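Local coordinates for protein benzoylformate Decarboxylase (Polynucleobacter necessarius, PDB 4K9Q) that probably decarboxylates benzoylformate to benzaldehyde with the help of thiamine diphosphate and a magnesium ion, both of which it binds, at residues T500-E503 with L504-Y508. Sequence-based numbering, arbitrary orientation.
Sequences TLDE and LKTAY
Asp-502 and Thr-506, one helical turn apart, are joined both through the backbone and through water. The backbone N of Thr-506 donates to Asp-502 O over 3.1 Å, nearly straight at 165°, and OG1 of Thr-506 lies 3.2 Å from that same oxygen. With chi1 of -59°, OG1 sits beside its own backbone N and faces back down the helix; whether its proton goes to the carbonyl is not settled, since a water also lies 2.6 Å from Thr-506 OG1. The same water donates a hydrogen bond to Asp-502 OD1 and so bridges two side chains whose own oxygens, OD1 and OG1, stand 4.5 Å apart. The Asp-502 carboxylate and the Lys-505 ammonium do not pair: OD2 to NZ is 5.6 Å, though their opposite charges may still attract weakly.

Around this bridge the first two turns of the helix follow the regular i to i+4 alpha pattern. Leu-504 N bonds to Thr-500 O (2.9 Å), Lys-505 N to Leu-501 O, and Ala-507 N to Glu-503 O. Thr-500 is the N-cap: its OG1 accepts from Glu-503 N at 3.0 Å, satisfying an amide of the first turn. The Glu-503 carboxylate reaches back past the N-cap, where OE1 accepts from the backbone N of Glu-499, the residue just before Thr-500.

On the inward side, Leu-501 CD2 and Leu-504 CD2 meet loosely at 4.3 Å. Both leucines pack on Val-358 of helix 352-361, and Leu-504 also touches Ile-520 and Val-522. Ala-507 rests on Ile-520, while Tyr-508 OH bonds to Ser-363 OG. Helix 501-513 links the adjacent parallel strands 494-497 and 517-523 as the crossover of a beta-alpha-beta unit, packed beside helix 352-361 in the C-terminal thiamine diphosphate-binding domain.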
loop_
_atom_site.group_PDB
_atom_site.type_symbol
_atom_site.label_atom_id
_atom_site.label_comp_id
_atom_site.label_asym_id
_atom_site.label_seq_id
_atom_site.Cartn_x
_atom_site.Cartn_y
_atom_site.Cartn_z
ATOM N N THR A 500 -35.055 18.030 -36.004
ATOM C CA THR A 500 -34.492 18.754 -37.147
ATOM C C THR A 500 -33.509 19.805 -36.679
ATOM O O THR A 500 -33.522 20.201 -35.511
ATOM C CB THR A 500 -35.572 19.492 -37.972
ATOM O OG1 THR A 500 -36.088 20.597 -37.216
ATOM C CG2 THR A 500 -36.713 18.550 -38.378
ATOM N N LEU A 501 -32.681 20.284 -37.600
ATOM C CA LEU A 501 -31.725 21.339 -37.273
ATOM C C LEU A 501 -32.417 22.662 -36.928
ATOM O O LEU A 501 -31.914 23.428 -36.114
ATOM C CB LEU A 501 -30.706 21.520 -38.401
ATOM C CG LEU A 501 -29.787 20.322 -38.663
ATOM C CD1 LEU A 501 -28.861 20.620 -39.833
ATOM C CD2 LEU A 501 -28.968 19.965 -37.416
ATOM N N ASP A 502 -33.577 22.935 -37.530
ATOM C CA ASP A 502 -34.337 24.123 -37.138
ATOM C C ASP A 502 -34.885 23.994 -35.713
ATOM O O ASP A 502 -34.871 24.951 -34.937
ATOM C CB ASP A 502 -35.467 24.424 -38.128
ATOM C CG ASP A 502 -36.147 25.748 -37.837
ATOM O OD1 ASP A 502 -37.350 25.749 -37.493
ATOM O OD2 ASP A 502 -35.465 26.796 -37.924
ATOM N N GLU A 503 -35.371 22.810 -35.365
ATOM C CA GLU A 503 -35.827 22.568 -34.000
ATOM C C GLU A 503 -34.667 22.708 -33.019
ATOM O O GLU A 503 -34.828 23.262 -31.932
ATOM C CB GLU A 503 -36.468 21.190 -33.874
ATOM C CG GLU A 503 -37.837 21.098 -34.556
ATOM C CD GLU A 503 -38.460 19.723 -34.459
ATOM O OE1 GLU A 503 -37.930 18.866 -33.718
ATOM O OE2 GLU A 503 -39.495 19.499 -35.127
ATOM N N LEU A 504 -33.499 22.203 -33.412
ATOM C CA LEU A 504 -32.312 22.357 -32.580
ATOM C C LEU A 504 -31.994 23.826 -32.349
ATOM O O LEU A 504 -31.715 24.232 -31.227
ATOM C CB LEU A 504 -31.103 21.659 -33.217
ATOM C CG LEU A 504 -29.767 21.881 -32.505
ATOM C CD1 LEU A 504 -29.827 21.349 -31.079
ATOM C CD2 LEU A 504 -28.676 21.197 -33.299
ATOM N N LYS A 505 -32.012 24.627 -33.410
ATOM C CA LYS A 505 -31.726 26.047 -33.256
ATOM C C LYS A 505 -32.675 26.680 -32.245
ATOM O O LYS A 505 -32.250 27.402 -31.341
ATOM C CB LYS A 505 -31.815 26.775 -34.599
ATOM C CG LYS A 505 -31.713 28.287 -34.474
ATOM C CD LYS A 505 -31.882 28.965 -35.814
ATOM C CE LYS A 505 -31.911 30.472 -35.637
ATOM N NZ LYS A 505 -32.081 31.174 -36.938
ATOM N N THR A 506 -33.964 26.400 -32.394
ATOM C CA THR A 506 -34.969 26.980 -31.508
ATOM C C THR A 506 -34.742 26.558 -30.059
ATOM O O THR A 506 -34.804 27.379 -29.142
ATOM C CB THR A 506 -36.386 26.575 -31.925
ATOM O OG1 THR A 506 -36.623 27.024 -33.265
ATOM C CG2 THR A 506 -37.415 27.202 -30.993
ATOM N N ALA A 507 -34.497 25.270 -29.855
ATOM C CA ALA A 507 -34.295 24.752 -28.502
ATOM C C ALA A 507 -33.031 25.329 -27.852
ATOM O O ALA A 507 -33.017 25.646 -26.655
ATOM C CB ALA A 507 -34.249 23.236 -28.524
ATOM N N TYR A 508 -31.975 25.456 -28.649
ATOM C CA TYR A 508 -30.700 25.943 -28.150
ATOM C C TYR A 508 -30.782 27.418 -27.762
ATOM O O TYR A 508 -30.313 27.815 -26.692
ATOM C CB TYR A 508 -29.597 25.682 -29.180
ATOM C CG TYR A 508 -28.207 26.083 -28.727
ATOM C CD1 TYR A 508 -27.683 25.640 -27.508
ATOM C CD2 TYR A 508 -27.411 26.906 -29.522
ATOM C CE1 TYR A 508 -26.405 26.007 -27.106
ATOM C CE2 TYR A 508 -26.140 27.273 -29.130
ATOM C CZ TYR A 508 -25.643 26.827 -27.915
ATOM O OH TYR A 508 -24.369 27.194 -27.523
HETATM O O HOH W 1 -38.332 25.441 -34.525
#